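Local atomic coordinates of LacI family transcription regulator (Bifidobacterium animalis subsp. lactis, PDB entry 4O5A), a protein that probably regulates transcription by binding operator DNA in response to a small effector molecule, as LacI family repressors do. Residues V130-L135 against Q313-L318; L136-G141 against S163-L168; R184-F189 against A252-N257. All blocks are in the same frame, centred on the assembly; numbering follows the deposited sequence.

The three contacts sample both halves of a two-domain periplasmic binding protein-like fold. Contacts 1 and 2, with centres about 16 Å apart, share the parallel sheet that contains strand 132-135: contact 1 sets a helix against that strand, and contact 2 joins the loops following it and its neighbour, strand 156-160. Contact 3 belongs to the mixed sheet around strand 252-255, its centre about 36 Å from that of contact 1 and 27 Å from that of contact 2. Along the chain contact 2 closes before contact 3 opens, and both fall within the span bracketed by contact 1. Helix 304-320 returns to the first domain late, so the chain passes between the domains more than once.

Contact 1: V130-L135 against Q313-L318; sequences VDALLL and QLMLKL. With SO4 (sulfate ion), chain E.
The peptide group between Leu133 and Leu134 presents one face to Met315, present as selenomethionine: SE lies 3.8 Å from Leu133 O, above the peptide plane and beside the oxygen. This is helix-on-sheet packing in a periplasmic binding protein-like fold, and a worked example of how a helix contributed late in the chain covers a sheet built early. Strand 132-135 lies inside the parallel sheet between strands 70-76 and 156-160, whereas helix 304-320 follows a strand of the other sheet. The axes of strand and helix come within 9.1 Å and run at 145° to each other, closer to antiparallel than parallel. A second flat group, the carboxamide of Gln313, lies on another side of the helix and meets a sulfate ion, probably taken from the crystallisation liquor. Gln313 NE2 donates to sulfate O2 over 3.1 Å with an N-H...O angle of 161°. The extended chain beyond CG carries the amide out to the anion, which Arg309 also binds. An alanine here has no amide to offer, and the sulfate would probably be held less firmly, depending more heavily on Arg309. Apart from the Leu133 carbonyl, the side facing the sheet is apolar. The methyl of Ala132 faces the base of the Met315 side chain, CB to CB 4.2 Å. Ile71 touches both of these residues, and Leu95 of helix 88-99 touches both Met315 and Leu134, so the selenomethionine is embedded among the strand, its neighbour and a second helix. Met315 and Leu134 cross at about a right angle, Met315 SE resting 3.9 Å from Leu134 CB. The bend at the end of the Met315 chain (chi3 -69°) lays CE across the leucine, 4.1 Å from Leu134 CD1.

Contact 2: L136-G141 against S163-L168; sequences LNLEIG and SLTSGL
Apolar contacts come first here, and Leu164 carries most of them by dividing its two methyls between Leu138 and Ile140. Leu164 CD2 meets Ile140 at CG1, 3.9 Å away, the two side chains passing at a slant. The other branch turns to Leu138, and Leu164 CD1 lies 4.3 Å from Leu138 CB. With CG anti to the carbonyl carbon (chi1 -50°), the leucine reaches out from its short 3-10 segment and presents its forked end to the facing loop. A looser touch follows at the next residue: Thr165 CG2 is 4.4 Å from Leu138 CG, and Ala158 of strand 156-160 touches both of these side chains.

Contact with a polar backbone atom is the second kind. Leu164 CD1 rests 3.7 Å from Leu138 O, a van der Waals approach of a methyl to a carbonyl, and no hydrogen bond links the two segments. The hydroxyl of Thr165 is instead bound close to home. Its OG1 pairs with Thr170 OG1 and with Ser162 O, so the threonine offers its methyl to Leu138 while its hydroxyl ties down its own loop. That loop then reverses in a type I' beta turn from Thr165 to Leu168, closed by Leu168 N on Thr165 O at 3.3 Å; Gly167 takes a backbone conformation in which a side chain would be jammed against the preceding carbonyl.

Ile140 also touches Tyr207, and Ser163 touches Ile208, both on helix 206-219 of the other domain. The two loops follow neighbouring parallel strands joined through helix 143-149 in a beta-alpha-beta crossover, the recurring unit of parallel alpha/beta domains such as the periplasmic binding protein-like fold, whose loops at this end of the strands commonly border the interdomain cleft.

Contact 3: R184-F189 against A252-N257; sequences RHLALF and AIIYDN
Leu186 approaches Ala252 from the inner side of helix 175-188, and its side chain can be followed outward atom by atom. Leu186 CB, pointing toward the strand, is still 4.9 Å from Ala252 CB. At Leu186 CG the gap to Ala252 CB narrows to 4.4 Å, and there the chain forks. Leu186 CD2 lies 3.8 Å from Ala252 CB. CD1 is equally close to that methyl, so the alanine CB sits against both arms of the fork. Leu186 CD1 has a second neighbour as well: Ile254 CD1 at 3.9 Å, with Ile254 CG1 just behind it.

Ala252 and Ile254, two residues apart on strand 252-255, both point toward the helix, whereas Ile253 between them points away; this alternation lets one leucine engage two positions of the same strand. In the periplasmic binding protein-like fold, helices pack against a central sheet. Strand 252-255 runs between strands 193-197 and 280-284, and Leu186 also touches Ile194 and Ile282 on those neighbours.

The isoleucine meets the leucine with its longer branch: CG1 stands anti to the carbonyl carbon (chi1 -62°), sending CD1 out to Leu186, and the two side chains slant across each other. Past the strand, Asp256 forms a salt bridge with Arg196, and Asn257 N-caps helix 258-271 through OD1, which accepts from Met260 N.

Contact 1: V130-L135 against Q313-L318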
ATOM      1  N   VAL A 130      15.524  -4.077  21.667  1.00 27.17           N
ATOM      2  CA  VAL A 130      14.875  -5.103  20.838  1.00 23.79           C
ATOM      3  C   VAL A 130      15.753  -6.350  20.831  1.00 23.66           C
ATOM      4  O   VAL A 130      16.916  -6.293  21.245  1.00 27.69           O
ATOM      5  CB  VAL A 130      14.627  -4.624  19.397  1.00 24.57           C
ATOM      6  CG1 VAL A 130      13.671  -3.434  19.369  1.00 22.68           C
ATOM      7  CG2 VAL A 130      15.939  -4.276  18.722  1.00 27.92           C
ATOM      8  N   ASP A 131      15.194  -7.469  20.378  1.00 27.21           N
ATOM      9  CA  ASP A 131      15.900  -8.745  20.416  1.00 25.53           C
ATOM     10  C   ASP A 131      16.647  -9.033  19.112  1.00 23.46           C
ATOM     11  O   ASP A 131      17.577  -9.846  19.091  1.00 25.41           O
ATOM     12  CB  ASP A 131      14.916  -9.875  20.696  1.00 28.56           C
ATOM     13  CG  ASP A 131      14.416  -9.876  22.129  1.00 30.67           C
ATOM     14  OD1 ASP A 131      14.984  -9.136  22.967  1.00 28.79           O
ATOM     15  OD2 ASP A 131      13.455 -10.630  22.417  1.00 28.87           O
ATOM     16  N   ALA A 132      16.231  -8.356  18.051  1.00 23.95           N
ATOM     17  CA  ALA A 132      16.806  -8.513  16.716  1.00 24.60           C
ATOM     18  C   ALA A 132      16.373  -7.359  15.840  1.00 20.52           C
ATOM     19  O   ALA A 132      15.332  -6.739  16.095  1.00 23.43           O
ATOM     20  CB  ALA A 132      16.380  -9.846  16.091  1.00 21.84           C
ATOM     21  N   LEU A 133      17.161  -7.086  14.801  1.00 23.02           N
ATOM     22  CA  LEU A 133      16.889  -5.988  13.873  1.00 23.17           C
ATOM     23  C   LEU A 133      16.667  -6.539  12.474  1.00 22.92           C
ATOM     24  O   LEU A 133      17.362  -7.453  12.042  1.00 24.34           O
ATOM     25  CB  LEU A 133      18.086  -5.043  13.812  1.00 25.28           C
ATOM     26  CG  LEU A 133      18.549  -4.433  15.125  1.00 30.35           C
ATOM     27  CD1 LEU A 133      19.795  -3.614  14.910  1.00 29.65           C
ATOM     28  CD2 LEU A 133      17.432  -3.560  15.633  1.00 34.89           C
ATOM     29  N   LEU A 134      15.706  -5.966  11.769  1.00 22.45           N
ATOM     30  CA  LEU A 134      15.433  -6.346  10.398  1.00 23.66           C
ATOM     31  C   LEU A 134      15.985  -5.237   9.507  1.00 28.85           C
ATOM     32  O   LEU A 134      15.650  -4.064   9.701  1.00 28.50           O
ATOM     33  CB  LEU A 134      13.915  -6.485  10.213  1.00 23.57           C
ATOM     34  CG  LEU A 134      13.399  -6.814   8.818  1.00 27.14           C
ATOM     35  CD1 LEU A 134      13.961  -8.147   8.364  1.00 26.66           C
ATOM     36  CD2 LEU A 134      11.882  -6.845   8.820  1.00 26.48           C
ATOM     37  N   LEU A 135      16.846  -5.596   8.551  1.00 24.45           N
ATOM     38  CA  LEU A 135      17.441  -4.615   7.637  1.00 23.66           C
ATOM     39  C   LEU A 135      16.868  -4.742   6.231  1.00 29.49           C
ATOM     40  O   LEU A 135      17.021  -5.781   5.580  1.00 25.33           O
ATOM     41  CB  LEU A 135      18.955  -4.800   7.566  1.00 30.69           C
ATOM     42  CG  LEU A 135      19.708  -4.826   8.893  1.00 39.74           C
ATOM     43  CD1 LEU A 135      21.195  -5.088   8.667  1.00 44.49           C
ATOM     44  CD2 LEU A 135      19.498  -3.522   9.648  1.00 37.45           C
ATOM     45  N   GLN A 313      10.676 -15.922  11.282  1.00 21.02           N
ATOM     46  CA  GLN A 313      11.123 -17.215  11.787  1.00 21.80           C
ATOM     47  C   GLN A 313      12.638 -17.261  11.896  1.00 23.90           C
ATOM     48  O   GLN A 313      13.180 -17.807  12.853  1.00 22.96           O
ATOM     49  CB  GLN A 313      10.608 -18.356  10.899  1.00 25.68           C
ATOM     50  CG  GLN A 313       9.095 -18.485  10.926  1.00 28.04           C
ATOM     51  CD  GLN A 313       8.564 -19.481   9.920  1.00 31.61           C
ATOM     52  OE1 GLN A 313       9.072 -19.580   8.803  1.00 27.86           O
ATOM     53  NE2 GLN A 313       7.533 -20.226  10.310  1.00 31.49           N
ATOM     54  N   LEU A 314      13.322 -16.682  10.915  1.00 22.58           N
ATOM     55  CA  LEU A 314      14.781 -16.719  10.905  1.00 22.40           C
ATOM     56  C   LEU A 314      15.361 -15.864  12.029  1.00 22.10           C
ATOM     57  O   LEU A 314      16.342 -16.244  12.671  1.00 24.41           O
ATOM     58  CB  LEU A 314      15.323 -16.246   9.552  1.00 23.42           C
ATOM     59  CG  LEU A 314      15.060 -17.207   8.395  1.00 29.76           C
ATOM     60  CD1 LEU A 314      15.551 -16.602   7.083  1.00 32.57           C
ATOM     61  CD2 LEU A 314      15.720 -18.562   8.646  1.00 34.19           C
HETATM   62  N   MSE A 315      14.756 -14.710  12.275  1.00 21.70           N
HETATM   63  CA  MSE A 315      15.253 -13.852  13.339  1.00 22.07           C
HETATM   64  C   MSE A 315      15.011 -14.505  14.682  1.00 24.86           C
HETATM   65  O   MSE A 315      15.843 -14.406  15.566  1.00 23.68           O
HETATM   66  CB  MSE A 315      14.630 -12.455  13.286  1.00 20.98           C
HETATM   67  CG  MSE A 315      15.179 -11.618  12.141  1.00 19.86           C
HETATM   68 SE   MSE A 315      14.453  -9.823  12.110  0.54 22.42          SE
HETATM   69  CE  MSE A 315      12.632 -10.216  11.600  1.00 21.11           C
ATOM     70  N   LEU A 316      13.878 -15.186  14.833  1.00 21.37           N
ATOM     71  CA  LEU A 316      13.607 -15.914  16.076  1.00 23.04           C
ATOM     72  C   LEU A 316      14.618 -17.033  16.322  1.00 23.42           C
ATOM     73  O   LEU A 316      15.009 -17.291  17.461  1.00 24.33           O
ATOM     74  CB  LEU A 316      12.182 -16.468  16.064  1.00 23.80           C
ATOM     75  CG  LEU A 316      11.151 -15.370  16.310  1.00 27.56           C
ATOM     76  CD1 LEU A 316       9.735 -15.838  15.961  1.00 35.71           C
ATOM     77  CD2 LEU A 316      11.230 -14.916  17.757  1.00 28.06           C
ATOM     78  N   LYS A 317      15.040 -17.703  15.253  1.00 24.59           N
ATOM     79  CA  LYS A 317      16.099 -18.701  15.372  1.00 27.51           C
ATOM     80  C   LYS A 317      17.394 -18.073  15.871  1.00 25.66           C
ATOM     81  O   LYS A 317      18.034 -18.606  16.757  1.00 26.70           O
ATOM     82  CB  LYS A 317      16.359 -19.398  14.033  1.00 34.85           C
ATOM     83  CG  LYS A 317      15.303 -20.406  13.610  1.00 39.65           C
ATOM     84  CD  LYS A 317      15.814 -21.197  12.414  1.00 50.33           C
ATOM     85  CE  LYS A 317      14.685 -21.831  11.609  1.00 60.81           C
ATOM     86  NZ  LYS A 317      14.073 -23.023  12.284  1.00 63.04           N
ATOM     87  N   LEU A 318      17.778 -16.942  15.289  1.00 26.38           N
ATOM     88  CA  LEU A 318      18.981 -16.231  15.729  1.00 28.18           C
ATOM     89  C   LEU A 318      18.875 -15.869  17.209  1.00 29.32           C
ATOM     90  O   LEU A 318      19.814 -16.067  17.984  1.00 30.43           O
ATOM     91  CB  LEU A 318      19.188 -14.960  14.891  1.00 24.23           C
ATOM     92  CG  LEU A 318      19.567 -15.126  13.416  1.00 28.91           C
ATOM     93  CD1 LEU A 318      19.538 -13.771  12.705  1.00 29.55           C
ATOM     94  CD2 LEU A 318      20.938 -15.767  13.273  1.00 29.64           C
TER
HETATM   95  S   SO4 E 404       5.498 -22.529   7.883  0.68 64.24           S
HETATM   96  O1  SO4 E 404       5.494 -23.559   6.853  0.68 69.79           O
HETATM   97  O2  SO4 E 404       6.602 -22.765   8.809  0.68 63.66           O
HETATM   98  O3  SO4 E 404       5.616 -21.216   7.257  0.68 63.45           O
HETATM   99  O4  SO4 E 404       4.243 -22.595   8.620  0.68 69.89           O

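Contact 2: L136-G141 against S163-L168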
ATOM      1  N   LEU A 136      16.221  -3.683   5.757  1.00 25.50           N
ATOM      2  CA  LEU A 136      15.661  -3.685   4.409  1.00 29.14           C
ATOM      3  C   LEU A 136      16.392  -2.699   3.510  1.00 31.39           C
ATOM      4  O   LEU A 136      17.083  -1.794   3.993  1.00 30.23           O
ATOM      5  CB  LEU A 136      14.170  -3.339   4.437  1.00 27.96           C
ATOM      6  CG  LEU A 136      13.264  -4.139   5.373  1.00 27.62           C
ATOM      7  CD1 LEU A 136      11.843  -3.588   5.317  1.00 31.36           C
ATOM      8  CD2 LEU A 136      13.280  -5.633   5.053  1.00 29.00           C
ATOM      9  N   ASN A 137      16.233  -2.882   2.201  1.00 30.86           N
ATOM     10  CA  ASN A 137      16.723  -1.928   1.215  1.00 37.82           C
ATOM     11  C   ASN A 137      18.213  -1.655   1.339  1.00 41.86           C
ATOM     12  O   ASN A 137      18.642  -0.506   1.454  1.00 43.78           O
ATOM     13  CB  ASN A 137      15.928  -0.626   1.297  1.00 39.57           C
ATOM     14  CG  ASN A 137      14.455  -0.841   1.053  1.00 46.44           C
ATOM     15  OD1 ASN A 137      14.069  -1.662   0.218  1.00 47.74           O
ATOM     16  ND2 ASN A 137      13.620  -0.110   1.782  1.00 49.66           N
ATOM     17  N   LEU A 138      18.993  -2.726   1.314  1.00 38.01           N
ATOM     18  CA  LEU A 138      20.439  -2.620   1.396  1.00 43.04           C
ATOM     19  C   LEU A 138      20.964  -1.900   0.161  1.00 49.23           C
ATOM     20  O   LEU A 138      20.582  -2.223  -0.970  1.00 47.99           O
ATOM     21  CB  LEU A 138      21.071  -4.010   1.524  1.00 40.73           C
ATOM     22  CG  LEU A 138      21.016  -4.673   2.906  1.00 40.56           C
ATOM     23  CD1 LEU A 138      21.743  -3.822   3.932  1.00 42.47           C
ATOM     24  CD2 LEU A 138      19.584  -4.955   3.379  1.00 36.82           C
ATOM     25  N   GLU A 139      21.810  -0.898   0.378  1.00 48.65           N
ATOM     26  CA  GLU A 139      22.467  -0.216  -0.723  1.00 52.99           C
ATOM     27  C   GLU A 139      23.867  -0.775  -0.846  1.00 55.50           C
ATOM     28  O   GLU A 139      24.323  -1.512   0.030  1.00 54.50           O
ATOM     29  CB  GLU A 139      22.554   1.286  -0.458  1.00 56.26           C
ATOM     30  CG  GLU A 139      21.229   1.978  -0.216  1.00 61.82           C
ATOM     31  CD  GLU A 139      21.409   3.461   0.049  1.00 76.71           C
ATOM     32  OE1 GLU A 139      20.447   4.230  -0.165  1.00 80.86           O
ATOM     33  OE2 GLU A 139      22.519   3.854   0.474  1.00 81.11           O
ATOM     34  N   ILE A 140      24.552  -0.425  -1.929  1.00 58.99           N
ATOM     35  CA  ILE A 140      25.963  -0.755  -2.063  1.00 60.67           C
ATOM     36  C   ILE A 140      26.744   0.059  -1.032  1.00 61.60           C
ATOM     37  O   ILE A 140      26.563   1.277  -0.933  1.00 63.98           O
ATOM     38  CB  ILE A 140      26.472  -0.485  -3.496  1.00 62.99           C
ATOM     39  CG1 ILE A 140      26.292  -1.740  -4.354  1.00 62.60           C
ATOM     40  CG2 ILE A 140      27.933  -0.046  -3.490  1.00 64.25           C
ATOM     41  CD1 ILE A 140      26.514  -1.516  -5.834  1.00 65.30           C
ATOM     42  N   GLY A 141      27.580  -0.620  -0.245  1.00 59.23           N
ATOM     43  CA  GLY A 141      28.368   0.036   0.789  1.00 59.13           C
ATOM     44  C   GLY A 141      27.535   0.624   1.916  1.00 58.12           C
ATOM     45  O   GLY A 141      27.870   1.675   2.470  1.00 59.49           O
ATOM     46  N   SER A 163      25.077 -10.650  -2.355  1.00 45.16           N
ATOM     47  CA  SER A 163      26.248  -9.859  -2.711  1.00 46.78           C
ATOM     48  C   SER A 163      26.361  -8.537  -1.941  1.00 45.18           C
ATOM     49  O   SER A 163      27.428  -7.926  -1.921  1.00 51.69           O
ATOM     50  CB  SER A 163      26.273  -9.602  -4.221  1.00 51.13           C
ATOM     51  OG  SER A 163      25.054  -9.022  -4.657  1.00 53.53           O
ATOM     52  N   LEU A 164      25.273  -8.103  -1.307  1.00 44.07           N
ATOM     53  CA  LEU A 164      25.236  -6.802  -0.637  1.00 48.74           C
ATOM     54  C   LEU A 164      25.306  -6.883   0.887  1.00 45.79           C
ATOM     55  O   LEU A 164      25.285  -5.852   1.562  1.00 48.03           O
ATOM     56  CB  LEU A 164      23.951  -6.051  -1.000  1.00 51.85           C
ATOM     57  CG  LEU A 164      23.514  -5.884  -2.457  1.00 55.57           C
ATOM     58  CD1 LEU A 164      22.144  -5.216  -2.497  1.00 54.58           C
ATOM     59  CD2 LEU A 164      24.517  -5.079  -3.259  1.00 54.13           C
ATOM     60  N   THR A 165      25.370  -8.093   1.436  1.00 38.15           N
ATOM     61  CA  THR A 165      25.183  -8.254   2.881  1.00 42.19           C
ATOM     62  C   THR A 165      26.447  -8.646   3.640  1.00 48.32           C
ATOM     63  O   THR A 165      26.474  -8.589   4.873  1.00 51.43           O
ATOM     64  CB  THR A 165      24.059  -9.252   3.197  1.00 41.47           C
ATOM     65  OG1 THR A 165      24.346 -10.511   2.575  1.00 39.34           O
ATOM     66  CG2 THR A 165      22.733  -8.727   2.682  1.00 38.84           C
ATOM     67  N   SER A 166      27.467  -9.060   2.897  1.00 45.27           N
ATOM     68  CA  SER A 166      28.797  -9.327   3.442  1.00 52.84           C
ATOM     69  C   SER A 166      28.808 -10.233   4.673  1.00 55.54           C
ATOM     70  O   SER A 166      29.339  -9.862   5.720  1.00 55.17           O
ATOM     71  CB  SER A 166      29.525  -8.013   3.747  1.00 57.39           C
ATOM     72  OG  SER A 166      30.818  -8.261   4.270  1.00 65.64           O
ATOM     73  N   GLY A 167      28.222 -11.418   4.542  1.00 57.78           N
ATOM     74  CA  GLY A 167      28.310 -12.418   5.590  1.00 55.35           C
ATOM     75  C   GLY A 167      27.203 -12.386   6.625  1.00 44.58           C
ATOM     76  O   GLY A 167      27.058 -13.347   7.381  1.00 40.44           O
ATOM     77  N   LEU A 168      26.429 -11.296   6.674  1.00 33.97           N
ATOM     78  CA  LEU A 168      25.303 -11.200   7.596  1.00 32.05           C
ATOM     79  C   LEU A 168      24.205 -12.177   7.190  1.00 32.58           C
ATOM     80  O   LEU A 168      24.054 -12.484   6.006  1.00 33.76           O
ATOM     81  CB  LEU A 168      24.727  -9.778   7.608  1.00 37.98           C
ATOM     82  CG  LEU A 168      25.601  -8.681   8.220  1.00 43.80           C
ATOM     83  CD1 LEU A 168      24.903  -7.337   8.192  1.00 39.08           C
ATOM     84  CD2 LEU A 168      25.967  -9.054   9.643  1.00 43.40           C
TER

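Contact 3: R184-F189 against A252-N257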
ATOM      1  N   ARG A 184      12.691 -14.517 -20.961  1.00 21.00           N
ATOM      2  CA  ARG A 184      12.364 -15.716 -21.735  1.00 18.81           C
ATOM      3  C   ARG A 184      10.903 -15.708 -22.196  1.00 19.75           C
ATOM      4  O   ARG A 184      10.600 -16.193 -23.274  1.00 21.39           O
ATOM      5  CB  ARG A 184      12.678 -16.997 -20.947  1.00 19.59           C
ATOM      6  CG  ARG A 184      14.162 -17.263 -20.756  1.00 21.42           C
ATOM      7  CD  ARG A 184      14.395 -18.685 -20.230  1.00 22.59           C
ATOM      8  NE  ARG A 184      13.832 -18.833 -18.886  1.00 26.61           N
ATOM      9  CZ  ARG A 184      14.464 -18.477 -17.770  1.00 25.60           C
ATOM     10  NH1 ARG A 184      15.693 -17.976 -17.844  1.00 25.23           N
ATOM     11  NH2 ARG A 184      13.874 -18.624 -16.584  1.00 26.20           N
ATOM     12  N   HIS A 185      10.009 -15.158 -21.371  1.00 17.22           N
ATOM     13  CA  HIS A 185       8.586 -15.030 -21.704  1.00 18.91           C
ATOM     14  C   HIS A 185       8.449 -14.129 -22.939  1.00 18.83           C
ATOM     15  O   HIS A 185       7.700 -14.444 -23.868  1.00 21.83           O
ATOM     16  CB  HIS A 185       7.829 -14.446 -20.500  1.00 20.63           C
ATOM     17  CG  HIS A 185       6.367 -14.187 -20.734  1.00 21.31           C
ATOM     18  ND1 HIS A 185       5.441 -15.202 -20.885  1.00 26.13           N
ATOM     19  CD2 HIS A 185       5.667 -13.029 -20.776  1.00 23.51           C
ATOM     20  CE1 HIS A 185       4.238 -14.672 -21.044  1.00 24.72           C
ATOM     21  NE2 HIS A 185       4.345 -13.358 -20.973  1.00 22.78           N
ATOM     22  N   LEU A 186       9.191 -13.031 -22.960  1.00 20.47           N
ATOM     23  CA  LEU A 186       9.162 -12.132 -24.111  1.00 21.65           C
ATOM     24  C   LEU A 186       9.794 -12.784 -25.336  1.00 19.91           C
ATOM     25  O   LEU A 186       9.293 -12.629 -26.449  1.00 22.42           O
ATOM     26  CB  LEU A 186       9.822 -10.783 -23.784  1.00 20.54           C
ATOM     27  CG  LEU A 186       9.133  -9.993 -22.656  1.00 19.70           C
ATOM     28  CD1 LEU A 186       9.915  -8.732 -22.374  1.00 19.71           C
ATOM     29  CD2 LEU A 186       7.698  -9.643 -23.040  1.00 18.95           C
ATOM     30  N   ALA A 187      10.871 -13.544 -25.135  1.00 21.67           N
ATOM     31  CA  ALA A 187      11.540 -14.217 -26.249  1.00 23.29           C
ATOM     32  C   ALA A 187      10.621 -15.248 -26.893  1.00 28.15           C
ATOM     33  O   ALA A 187      10.570 -15.367 -28.128  1.00 26.71           O
ATOM     34  CB  ALA A 187      12.824 -14.885 -25.777  1.00 22.85           C
ATOM     35  N   LEU A 188       9.887 -15.984 -26.062  1.00 23.60           N
ATOM     36  CA  LEU A 188       8.971 -17.010 -26.556  1.00 23.02           C
ATOM     37  C   LEU A 188       7.910 -16.380 -27.457  1.00 25.20           C
ATOM     38  O   LEU A 188       7.459 -16.984 -28.432  1.00 29.18           O
ATOM     39  CB  LEU A 188       8.292 -17.691 -25.369  1.00 24.48           C
ATOM     40  CG  LEU A 188       7.145 -18.638 -25.737  1.00 32.30           C
ATOM     41  CD1 LEU A 188       7.631 -19.727 -26.659  1.00 41.08           C
ATOM     42  CD2 LEU A 188       6.508 -19.238 -24.495  1.00 43.64           C
ATOM     43  N   PHE A 189       7.532 -15.154 -27.113  1.00 23.47           N
ATOM     44  CA  PHE A 189       6.544 -14.389 -27.864  1.00 25.81           C
ATOM     45  C   PHE A 189       7.166 -13.626 -29.030  1.00 32.08           C
ATOM     46  O   PHE A 189       6.500 -12.804 -29.654  1.00 32.41           O
ATOM     47  CB  PHE A 189       5.828 -13.409 -26.938  1.00 21.76           C
ATOM     48  CG  PHE A 189       4.671 -14.009 -26.185  1.00 25.70           C
ATOM     49  CD1 PHE A 189       4.003 -15.120 -26.669  1.00 36.26           C
ATOM     50  CD2 PHE A 189       4.238 -13.437 -25.000  1.00 27.21           C
ATOM     51  CE1 PHE A 189       2.936 -15.666 -25.975  1.00 39.88           C
ATOM     52  CE2 PHE A 189       3.170 -13.977 -24.301  1.00 27.76           C
ATOM     53  CZ  PHE A 189       2.517 -15.089 -24.790  1.00 37.04           C
ATOM     54  N   ALA A 252       8.158  -4.454 -26.348  1.00 16.44           N
ATOM     55  CA  ALA A 252       7.788  -4.799 -24.986  1.00 15.11           C
ATOM     56  C   ALA A 252       8.551  -3.905 -24.026  1.00 15.69           C
ATOM     57  O   ALA A 252       9.708  -3.555 -24.280  1.00 18.37           O
ATOM     58  CB  ALA A 252       8.087  -6.293 -24.704  1.00 16.66           C
ATOM     59  N   ILE A 253       7.882  -3.512 -22.945  1.00 14.80           N
ATOM     60  CA  ILE A 253       8.493  -2.711 -21.890  1.00 13.29           C
ATOM     61  C   ILE A 253       8.230  -3.371 -20.551  1.00 16.65           C
ATOM     62  O   ILE A 253       7.096  -3.755 -20.241  1.00 18.31           O
ATOM     63  CB  ILE A 253       7.957  -1.255 -21.892  1.00 15.02           C
ATOM     64  CG1 ILE A 253       8.275  -0.605 -23.233  1.00 16.31           C
ATOM     65  CG2 ILE A 253       8.622  -0.433 -20.774  1.00 17.21           C
ATOM     66  CD1 ILE A 253       7.558   0.737 -23.442  1.00 16.50           C
ATOM     67  N   ILE A 254       9.296  -3.537 -19.771  1.00 15.88           N
ATOM     68  CA  ILE A 254       9.191  -4.045 -18.409  1.00 15.20           C
ATOM     69  C   ILE A 254       9.360  -2.880 -17.426  1.00 15.52           C
ATOM     70  O   ILE A 254      10.338  -2.131 -17.497  1.00 17.91           O
ATOM     71  CB  ILE A 254      10.270  -5.109 -18.152  1.00 15.76           C
ATOM     72  CG1 ILE A 254      10.054  -6.295 -19.105  1.00 18.34           C
ATOM     73  CG2 ILE A 254      10.211  -5.568 -16.708  1.00 19.19           C
ATOM     74  CD1 ILE A 254      11.079  -7.397 -18.943  1.00 26.41           C
ATOM     75  N   TYR A 255       8.406  -2.720 -16.514  1.00 15.31           N
ATOM     76  CA  TYR A 255       8.460  -1.643 -15.533  1.00 14.68           C
ATOM     77  C   TYR A 255       8.818  -2.146 -14.150  1.00 17.86           C
ATOM     78  O   TYR A 255       8.310  -3.180 -13.721  1.00 17.59           O
ATOM     79  CB  TYR A 255       7.094  -0.967 -15.435  1.00 15.42           C
ATOM     80  CG  TYR A 255       6.684  -0.289 -16.713  1.00 15.88           C
ATOM     81  CD1 TYR A 255       6.870   1.075 -16.883  1.00 15.80           C
ATOM     82  CD2 TYR A 255       6.105  -1.012 -17.743  1.00 16.65           C
ATOM     83  CE1 TYR A 255       6.491   1.713 -18.073  1.00 15.01           C
ATOM     84  CE2 TYR A 255       5.709  -0.392 -18.932  1.00 17.46           C
ATOM     85  CZ  TYR A 255       5.908   0.959 -19.088  1.00 16.15           C
ATOM     86  OH  TYR A 255       5.534   1.548 -20.267  1.00 16.49           O
ATOM     87  N   ASP A 256       9.637  -1.376 -13.426  1.00 18.68           N
ATOM     88  CA  ASP A 256      10.076  -1.786 -12.091  1.00 21.94           C
ATOM     89  C   ASP A 256       8.984  -1.699 -11.014  1.00 20.28           C
ATOM     90  O   ASP A 256       9.177  -2.177  -9.901  1.00 21.57           O
ATOM     91  CB  ASP A 256      11.322  -0.999 -11.653  1.00 26.61           C
ATOM     92  CG  ASP A 256      12.624  -1.678 -12.078  1.00 31.37           C
ATOM     93  OD1 ASP A 256      12.595  -2.498 -13.019  1.00 29.70           O
ATOM     94  OD2 ASP A 256      13.676  -1.373 -11.474  1.00 42.97           O
ATOM     95  N   ASN A 257       7.834  -1.104 -11.326  1.00 16.61           N
ATOM     96  CA  ASN A 257       6.709  -1.221 -10.400  1.00 15.89           C
ATOM     97  C   ASN A 257       5.364  -1.207 -11.092  1.00 16.24           C
ATOM     98  O   ASN A 257       5.273  -0.900 -12.278  1.00 19.54           O
ATOM     99  CB  ASN A 257       6.766  -0.205  -9.250  1.00 21.18           C
ATOM    100  CG  ASN A 257       6.470   1.233  -9.690  1.00 19.52           C
ATOM    101  OD1 ASN A 257       6.057   1.484 -10.812  1.00 23.60           O
ATOM    102  ND2 ASN A 257       6.680   2.176  -8.776  1.00 25.55           N
TER